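Local atomic coordinates of cellulose 1,4-beta-cellobiosidase (Thermobifida fusca, PDB entry 4JJJ), a protein that probably hydrolyses cellulose to release cellobiose, this chain being the family 48 glycoside hydrolase module of a longer secreted protein. Residues 183-188 / 558-563; 37-42 / 547-552. The protein carries 1 engineered substitution. All blocks are in the same frame, centred on the assembly; numbering follows the deposited sequence.

Contact 1. Residues 183-188 / 558-563; sequences VWETIP and GSEGLY. With CA (calcium ion), chain E.
E185 and E560 meet at a calcium ion, and the metal does most of the joining. E185 binds it with both carboxylate oxygens, OE1 at 2.4 Å and OE2 at 2.6 Å, whereas E560 reaches it through OE1 alone. The two carboxylates lie nearly coplanar, 11° apart, with E185 OE2 and E560 OE1 at 3.0 Å, a closeness that the shared cation probably makes tolerable. E560 gets there by folding back at chi2 (-71°), while E185 stretches out beyond CG. Two waters sit on the ion as well; one gives a hydrogen bond to S559 O and the other to E560 OE2, the oxygen that stays off the metal. The carbonyl O of R180 and the carboxylate of D408 complete the site.

Hydrogen bonding adds a second grip on E185. Its OE2 accepts from G561 N (3.0 Å) on the anti lone pair, the one directed away from OE1, and S182 N holds OE1, so each oxygen has a metal bond and at least one N-H. Elsewhere along the contact, a separate water links the backbones, donating to E185 O and accepting from Y563 N; R177 also bonds E185 O.

Apolar packing involves L562 and I187. L562 CD1 lies 3.7 Å from I187 CG1, the two side chains crossing at about a right angle, and the same methyl rests 3.6 Å from E185 O.

Two loops far apart in sequence are thus fastened by a carboxylate-rich calcium site, probably structural, within the family 48 catalytic module.

Contact 2. Residues 37-42 / 547-552; sequences MIVEAP and PSWDRL. With CA (calcium ion), chain F; GLC (alpha-D-glucopyranose), chain C; BGC (beta-D-glucopyranose), chain B; BGC (beta-D-glucopyranose), chain D.
A Met-aromatic contact, M37 on W549, packs the loop that lines part of the glycan pocket against a calcium-binding loop remote in sequence. In the conformer described, one of two modelled, the methionine comes in over one face of the indole. Its CE methyl makes a CH-pi contact 3.7 Å from the centroid of the W549 six-membered ring, displaced toward the rim and 3.4 Å from CZ3; SD stands above the same ring at a longer 4.7 Å. With CG anti to the backbone N (chi1 -174°) and the chain extended beyond it, M37 also brings CG to 3.5 Å from W549 CH2. V39 CG2 meets the ring at its edge, 4.1 Å from CZ3. V600 of helix 597-604 packs on M37, W549 and L552.

Polar work is done at the outer ends. E40 OE2 accepts a hydrogen bond from O2 of the chain D beta-glucose at 2.7 Å and is also hydrogen-bonded to H32 NE2, while R619 pairs with E40 OE1. D550 O binds a calcium ion at 2.2 Å, beside D553 and D554. Between sugar and metal, the two segments meet through dispersion and CH-pi forces, which depend on close fit rather than on charge.

In the fold
Both contacts are buried and join loops that precede strands 47-49 and 189-190, the outermost strands of one antiparallel sheet, to the long loop between helix 519-533 and strand 570-571. Their centres are about 13 Å apart. Contact 1 is held by charge and metal coordination; contact 2 meets through apolar and aromatic groups, with its calcium and sugar to the sides. They also touch directly: R551 NH2 forms a salt bridge with E185 OE2 at 3.2 Å, and R551 pairs with D408 too, so an arginine of 547-552 pairs with two ligands of the calcium ion at contact 1. W184 packs on V39, and V183 lies against the backbone of A41 and P42 beside the glycan pocket.

Contact 1. Residues 183-188 / 558-563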
loop_
_atom_site.group_PDB
_atom_site.type_symbol
_atom_site.label_atom_id
_atom_site.label_comp_id
_atom_site.label_asym_id
_atom_site.label_seq_id
_atom_site.Cartn_x
_atom_site.Cartn_y
_atom_site.Cartn_z
ATOM N N VAL A 183 -13.445 -1.609 3.622
ATOM C CA VAL A 183 -13.657 -1.029 2.257
ATOM C C VAL A 183 -15.122 -0.800 1.989
ATOM O O VAL A 183 -15.531 0.059 1.198
ATOM C CB VAL A 183 -12.999 -1.976 1.219
ATOM C CG1 VAL A 183 -13.671 -3.342 1.229
ATOM C CG2 VAL A 183 -12.917 -1.301 -0.148
ATOM N N TRP A 184 -15.995 -1.616 2.631
ATOM C CA TRP A 184 -17.480 -1.560 2.437
ATOM C C TRP A 184 -18.129 -0.434 3.220
ATOM O O TRP A 184 -19.298 -0.170 2.977
ATOM C CB TRP A 184 -18.112 -2.855 2.838
ATOM C CG TRP A 184 -17.598 -4.012 2.106
ATOM C CD1 TRP A 184 -16.547 -4.807 2.483
ATOM C CD2 TRP A 184 -17.918 -4.360 0.780
ATOM N NE1 TRP A 184 -16.280 -5.736 1.473
ATOM C CE2 TRP A 184 -17.111 -5.470 0.414
ATOM C CE3 TRP A 184 -18.873 -3.910 -0.116
ATOM C CZ2 TRP A 184 -17.192 -6.065 -0.867
ATOM C CZ3 TRP A 184 -18.958 -4.508 -1.366
ATOM C CH2 TRP A 184 -18.167 -5.572 -1.713
ATOM N N GLU A 185 -17.386 0.189 4.157
ATOM C CA GLU A 185 -17.975 1.057 5.208
ATOM C C GLU A 185 -17.516 2.470 5.176
ATOM O O GLU A 185 -17.813 3.215 6.078
ATOM C CB GLU A 185 -17.729 0.403 6.572
ATOM C CG GLU A 185 -18.460 -0.950 6.788
ATOM C CD GLU A 185 -17.962 -1.741 7.937
ATOM O OE1 GLU A 185 -16.754 -1.859 8.090
ATOM O OE2 GLU A 185 -18.733 -2.306 8.704
ATOM N N THR A 186 -16.803 2.894 4.111
ATOM C CA THR A 186 -16.260 4.240 3.982
ATOM C C THR A 186 -17.275 5.145 3.255
ATOM O O THR A 186 -18.202 4.673 2.581
ATOM C CB THR A 186 -15.001 4.234 3.073
ATOM O OG1 THR A 186 -15.424 3.686 1.769
ATOM C CG2 THR A 186 -13.913 3.362 3.721
ATOM N N ILE A 187 -17.054 6.436 3.370
ATOM C CA ILE A 187 -17.761 7.456 2.590
ATOM C C ILE A 187 -16.647 8.147 1.741
ATOM O O ILE A 187 -15.852 8.957 2.233
ATOM C CB ILE A 187 -18.546 8.463 3.479
ATOM C CG1 ILE A 187 -19.559 7.693 4.326
ATOM C CG2 ILE A 187 -19.107 9.545 2.585
ATOM C CD1 ILE A 187 -20.099 8.519 5.453
ATOM N N PRO A 188 -16.576 7.772 0.418
ATOM C CA PRO A 188 -15.616 8.414 -0.440
ATOM C C PRO A 188 -15.806 9.931 -0.490
ATOM O O PRO A 188 -16.932 10.402 -0.579
ATOM C CB PRO A 188 -15.775 7.731 -1.819
ATOM C CG PRO A 188 -16.439 6.411 -1.450
ATOM C CD PRO A 188 -17.424 6.811 -0.313
ATOM N N GLY A 558 -25.535 -1.110 14.171
ATOM C CA GLY A 558 -24.967 -0.927 15.479
ATOM C C GLY A 558 -23.553 -1.455 15.676
ATOM O O GLY A 558 -22.944 -1.159 16.689
ATOM N N SER A 559 -23.023 -2.233 14.734
ATOM C CA SER A 559 -21.601 -2.634 14.739
ATOM C C SER A 559 -20.980 -2.748 13.356
ATOM O O SER A 559 -19.786 -2.500 13.269
ATOM C CB SER A 559 -21.371 -3.913 15.459
ATOM O OG SER A 559 -22.167 -4.864 14.944
ATOM N N GLU A 560 -21.782 -3.105 12.346
ATOM C CA GLU A 560 -21.302 -3.292 10.971
ATOM C C GLU A 560 -22.206 -2.553 10.011
ATOM O O GLU A 560 -23.429 -2.329 10.294
ATOM C CB GLU A 560 -21.151 -4.747 10.635
ATOM C CG GLU A 560 -20.320 -5.548 11.631
ATOM C CD GLU A 560 -18.835 -5.211 11.568
ATOM O OE1 GLU A 560 -18.423 -4.566 10.604
ATOM O OE2 GLU A 560 -18.148 -5.620 12.547
ATOM N N GLY A 561 -21.693 -2.243 8.803
ATOM C CA GLY A 561 -22.450 -1.528 7.779
ATOM C C GLY A 561 -22.095 -0.089 7.743
ATOM O O GLY A 561 -21.291 0.395 8.551
ATOM N N LEU A 562 -22.705 0.662 6.834
ATOM C CA LEU A 562 -22.321 2.059 6.619
ATOM C C LEU A 562 -22.889 2.963 7.668
ATOM O O LEU A 562 -24.133 3.092 7.792
ATOM C CB LEU A 562 -22.817 2.506 5.235
ATOM C CG LEU A 562 -22.525 3.955 4.906
ATOM C CD1 LEU A 562 -21.065 4.355 5.122
ATOM C CD2 LEU A 562 -23.045 4.248 3.557
ATOM N N TYR A 563 -22.013 3.485 8.532
ATOM C CA TYR A 563 -22.418 4.482 9.504
ATOM C C TYR A 563 -22.451 5.879 8.948
ATOM O O TYR A 563 -21.519 6.331 8.304
ATOM C CB TYR A 563 -21.462 4.432 10.739
ATOM C CG TYR A 563 -21.813 5.403 11.863
ATOM C CD1 TYR A 563 -22.905 5.093 12.636
ATOM C CD2 TYR A 563 -21.150 6.584 12.031
ATOM C CE1 TYR A 563 -23.276 5.950 13.664
ATOM C CE2 TYR A 563 -21.493 7.469 13.074
ATOM C CZ TYR A 563 -22.613 7.133 13.828
ATOM O OH TYR A 563 -22.978 7.963 14.841
HETATM CA CA CA E . -16.682 -3.042 10.151
HETATM O O HOH W 1 -19.179 3.014 8.551
HETATM O O HOH W 2 -17.797 -1.688 11.704
HETATM O O HOH W 3 -15.792 -4.345 12.108
#

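Contact 2. Residues 37-42 / 547-552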
loop_
_atom_site.group_PDB
_atom_site.type_symbol
_atom_site.label_atom_id
_atom_site.label_comp_id
_atom_site.label_asym_id
_atom_site.label_seq_id
_atom_site.Cartn_x
_atom_site.Cartn_y
_atom_site.Cartn_z
ATOM N N MET A 37 -16.005 -3.370 -11.660
ATOM C CA MET A 37 -16.691 -3.803 -10.379
ATOM C C MET A 37 -15.759 -4.666 -9.549
ATOM O O MET A 37 -15.670 -5.898 -9.760
ATOM C CB MET A 37 -18.028 -4.466 -10.615
ATOM C CG MET A 37 -18.796 -4.788 -9.305
ATOM S SD MET A 37 -20.548 -5.125 -9.561
ATOM C CE MET A 37 -21.032 -5.476 -7.898
ATOM N N ILE A 38 -15.125 -4.009 -8.585
ATOM C CA ILE A 38 -14.141 -4.630 -7.765
ATOM C C ILE A 38 -14.026 -3.806 -6.501
ATOM O O ILE A 38 -13.899 -2.585 -6.550
ATOM C CB ILE A 38 -12.754 -4.754 -8.518
ATOM C CG1 ILE A 38 -11.702 -5.454 -7.619
ATOM C CG2 ILE A 38 -12.267 -3.438 -9.031
ATOM C CD1 ILE A 38 -10.554 -5.952 -8.460
ATOM N N VAL A 39 -14.089 -4.484 -5.345
ATOM C CA VAL A 39 -14.133 -3.813 -4.070
ATOM C C VAL A 39 -13.225 -4.585 -3.074
ATOM O O VAL A 39 -13.514 -5.725 -2.662
ATOM C CB VAL A 39 -15.583 -3.730 -3.488
ATOM C CG1 VAL A 39 -15.602 -3.027 -2.175
ATOM C CG2 VAL A 39 -16.503 -3.074 -4.583
ATOM N N GLU A 40 -12.052 -3.989 -2.772
ATOM C CA GLU A 40 -11.050 -4.754 -1.996
ATOM C C GLU A 40 -10.100 -3.891 -1.207
ATOM O O GLU A 40 -9.681 -4.240 -0.110
ATOM C CB GLU A 40 -10.302 -5.785 -2.855
ATOM C CG GLU A 40 -9.515 -5.207 -4.026
ATOM C CD GLU A 40 -9.147 -6.250 -5.111
ATOM O OE1 GLU A 40 -9.738 -7.338 -5.125
ATOM O OE2 GLU A 40 -8.180 -5.869 -5.837
ATOM N N ALA A 41 -9.666 -2.779 -1.750
ATOM C CA ALA A 41 -8.811 -1.809 -1.131
ATOM C C ALA A 41 -9.166 -0.443 -1.677
ATOM O O ALA A 41 -9.798 0.289 -0.976
ATOM C CB ALA A 41 -7.300 -2.133 -1.163
ATOM N N PRO A 42 -9.014 -0.209 -2.994
ATOM C CA PRO A 42 -9.893 0.727 -3.707
ATOM C C PRO A 42 -11.274 0.073 -3.735
ATOM O O PRO A 42 -11.384 -1.143 -3.515
ATOM C CB PRO A 42 -9.240 0.885 -5.079
ATOM C CG PRO A 42 -8.615 -0.419 -5.294
ATOM C CD PRO A 42 -8.067 -0.900 -3.963
ATOM N N PRO A 547 -15.775 -13.532 -5.869
ATOM C CA PRO A 547 -15.814 -12.588 -4.753
ATOM C C PRO A 547 -17.180 -12.608 -4.044
ATOM O O PRO A 547 -18.176 -13.153 -4.532
ATOM C CB PRO A 547 -15.561 -11.200 -5.388
ATOM C CG PRO A 547 -15.541 -11.443 -6.793
ATOM C CD PRO A 547 -15.514 -12.870 -7.158
ATOM N N SER A 548 -17.231 -12.137 -2.798
ATOM C CA SER A 548 -18.528 -11.990 -2.109
ATOM C C SER A 548 -18.972 -10.542 -2.087
ATOM O O SER A 548 -18.182 -9.651 -1.922
ATOM C CB SER A 548 -18.535 -12.549 -0.686
ATOM O OG SER A 548 -17.661 -11.864 0.150
ATOM N N TRP A 549 -20.284 -10.367 -2.127
ATOM C CA TRP A 549 -20.940 -9.090 -2.331
ATOM C C TRP A 549 -22.012 -8.734 -1.276
ATOM O O TRP A 549 -22.666 -7.722 -1.446
ATOM C CB TRP A 549 -21.662 -9.150 -3.694
ATOM C CG TRP A 549 -20.708 -9.356 -4.817
ATOM C CD1 TRP A 549 -20.501 -10.538 -5.485
ATOM C CD2 TRP A 549 -19.768 -8.397 -5.383
ATOM N NE1 TRP A 549 -19.508 -10.346 -6.448
ATOM C CE2 TRP A 549 -19.051 -9.068 -6.408
ATOM C CE3 TRP A 549 -19.467 -7.039 -5.135
ATOM C CZ2 TRP A 549 -18.053 -8.468 -7.124
ATOM C CZ3 TRP A 549 -18.481 -6.426 -5.880
ATOM C CH2 TRP A 549 -17.800 -7.149 -6.887
ATOM N N ASP A 550 -22.168 -9.560 -0.289
ATOM C CA ASP A 550 -23.287 -9.421 0.595
ATOM C C ASP A 550 -23.237 -8.165 1.427
ATOM O O ASP A 550 -24.268 -7.713 1.974
ATOM C CB ASP A 550 -23.374 -10.634 1.508
ATOM C CG ASP A 550 -22.165 -10.785 2.305
ATOM O OD1 ASP A 550 -21.131 -11.183 1.714
ATOM O OD2 ASP A 550 -22.161 -10.498 3.506
ATOM N N ARG A 551 -22.109 -7.492 1.567
ATOM C CA ARG A 551 -22.142 -6.236 2.338
ATOM C C ARG A 551 -22.551 -4.992 1.551
ATOM O O ARG A 551 -22.685 -3.912 2.116
ATOM C CB ARG A 551 -20.735 -6.001 2.922
ATOM C CG ARG A 551 -20.283 -7.147 3.775
ATOM C CD ARG A 551 -18.845 -7.114 4.307
ATOM N NE ARG A 551 -18.717 -5.997 5.241
ATOM C CZ ARG A 551 -17.696 -5.832 6.110
ATOM N NH1 ARG A 551 -16.614 -6.626 6.048
ATOM N NH2 ARG A 551 -17.709 -4.822 6.937
ATOM N N LEU A 552 -22.783 -5.136 0.266
ATOM C CA LEU A 552 -23.013 -3.958 -0.509
ATOM C C LEU A 552 -24.344 -3.256 -0.189
ATOM O O LEU A 552 -24.457 -2.063 -0.338
ATOM C CB LEU A 552 -22.797 -4.297 -1.964
ATOM C CG LEU A 552 -23.764 -4.956 -2.840
ATOM C CD1 LEU A 552 -24.881 -3.991 -3.172
ATOM C CD2 LEU A 552 -23.012 -5.393 -4.107
HETATM CA CA CA F . -26.362 -7.747 2.566
HETATM C C1 GLC C . -8.014 -11.094 -2.830
HETATM C C2 GLC C . -7.653 -10.447 -1.553
HETATM C C3 GLC C . -7.480 -8.918 -1.749
HETATM C C4 GLC C . -6.451 -8.628 -2.848
HETATM C C5 GLC C . -6.888 -9.431 -4.077
HETATM C C6 GLC C . -5.957 -9.376 -5.253
HETATM O O1 GLC C . -9.218 -10.503 -3.124
HETATM O O2 GLC C . -8.806 -10.579 -0.611
HETATM O O3 GLC C . -7.165 -8.271 -0.527
HETATM O O4 GLC C . -6.501 -7.229 -3.201
HETATM O O5 GLC C . -6.982 -10.819 -3.753
HETATM O O6 GLC C . -4.753 -9.954 -4.887
HETATM C C2 BGC B . -7.269 -10.428 -1.206
HETATM C C3 BGC B . -7.145 -8.927 -1.444
HETATM C C4 BGC B . -6.385 -8.646 -2.757
HETATM C C5 BGC B . -6.836 -9.481 -3.971
HETATM C C6 BGC B . -5.857 -9.424 -5.146
HETATM C C1 BGC B . -7.766 -11.137 -2.443
HETATM O O1 BGC B . -7.774 -12.568 -2.128
HETATM O O2 BGC B . -8.200 -10.542 -0.078
HETATM O O3 BGC B . -6.480 -8.290 -0.348
HETATM O O4 BGC B . -6.478 -7.273 -3.144
HETATM O O5 BGC B . -6.947 -10.856 -3.604
HETATM O O6 BGC B . -4.611 -10.003 -4.850
HETATM C C2 BGC D . -5.418 -5.247 -3.729
HETATM C C3 BGC D . -4.197 -4.353 -3.526
HETATM C C4 BGC D . -3.877 -4.212 -2.009
HETATM C C5 BGC D . -3.872 -5.580 -1.284
HETATM C C6 BGC D . -3.740 -5.390 0.209
HETATM C C1 BGC D . -5.274 -6.573 -3.005
HETATM O O2 BGC D . -5.581 -5.528 -5.113
HETATM O O3 BGC D . -4.487 -3.078 -4.150
HETATM O O4 BGC D . -2.602 -3.551 -1.878
HETATM O O5 BGC D . -5.089 -6.263 -1.610
HETATM O O6 BGC D . -4.787 -4.582 0.712
HETATM O O HOH W 4 -25.978 -9.355 3.863
HETATM O O HOH W 5 -27.005 -8.969 0.818
HETATM O O HOH W 6 -28.642 -7.664 3.063
#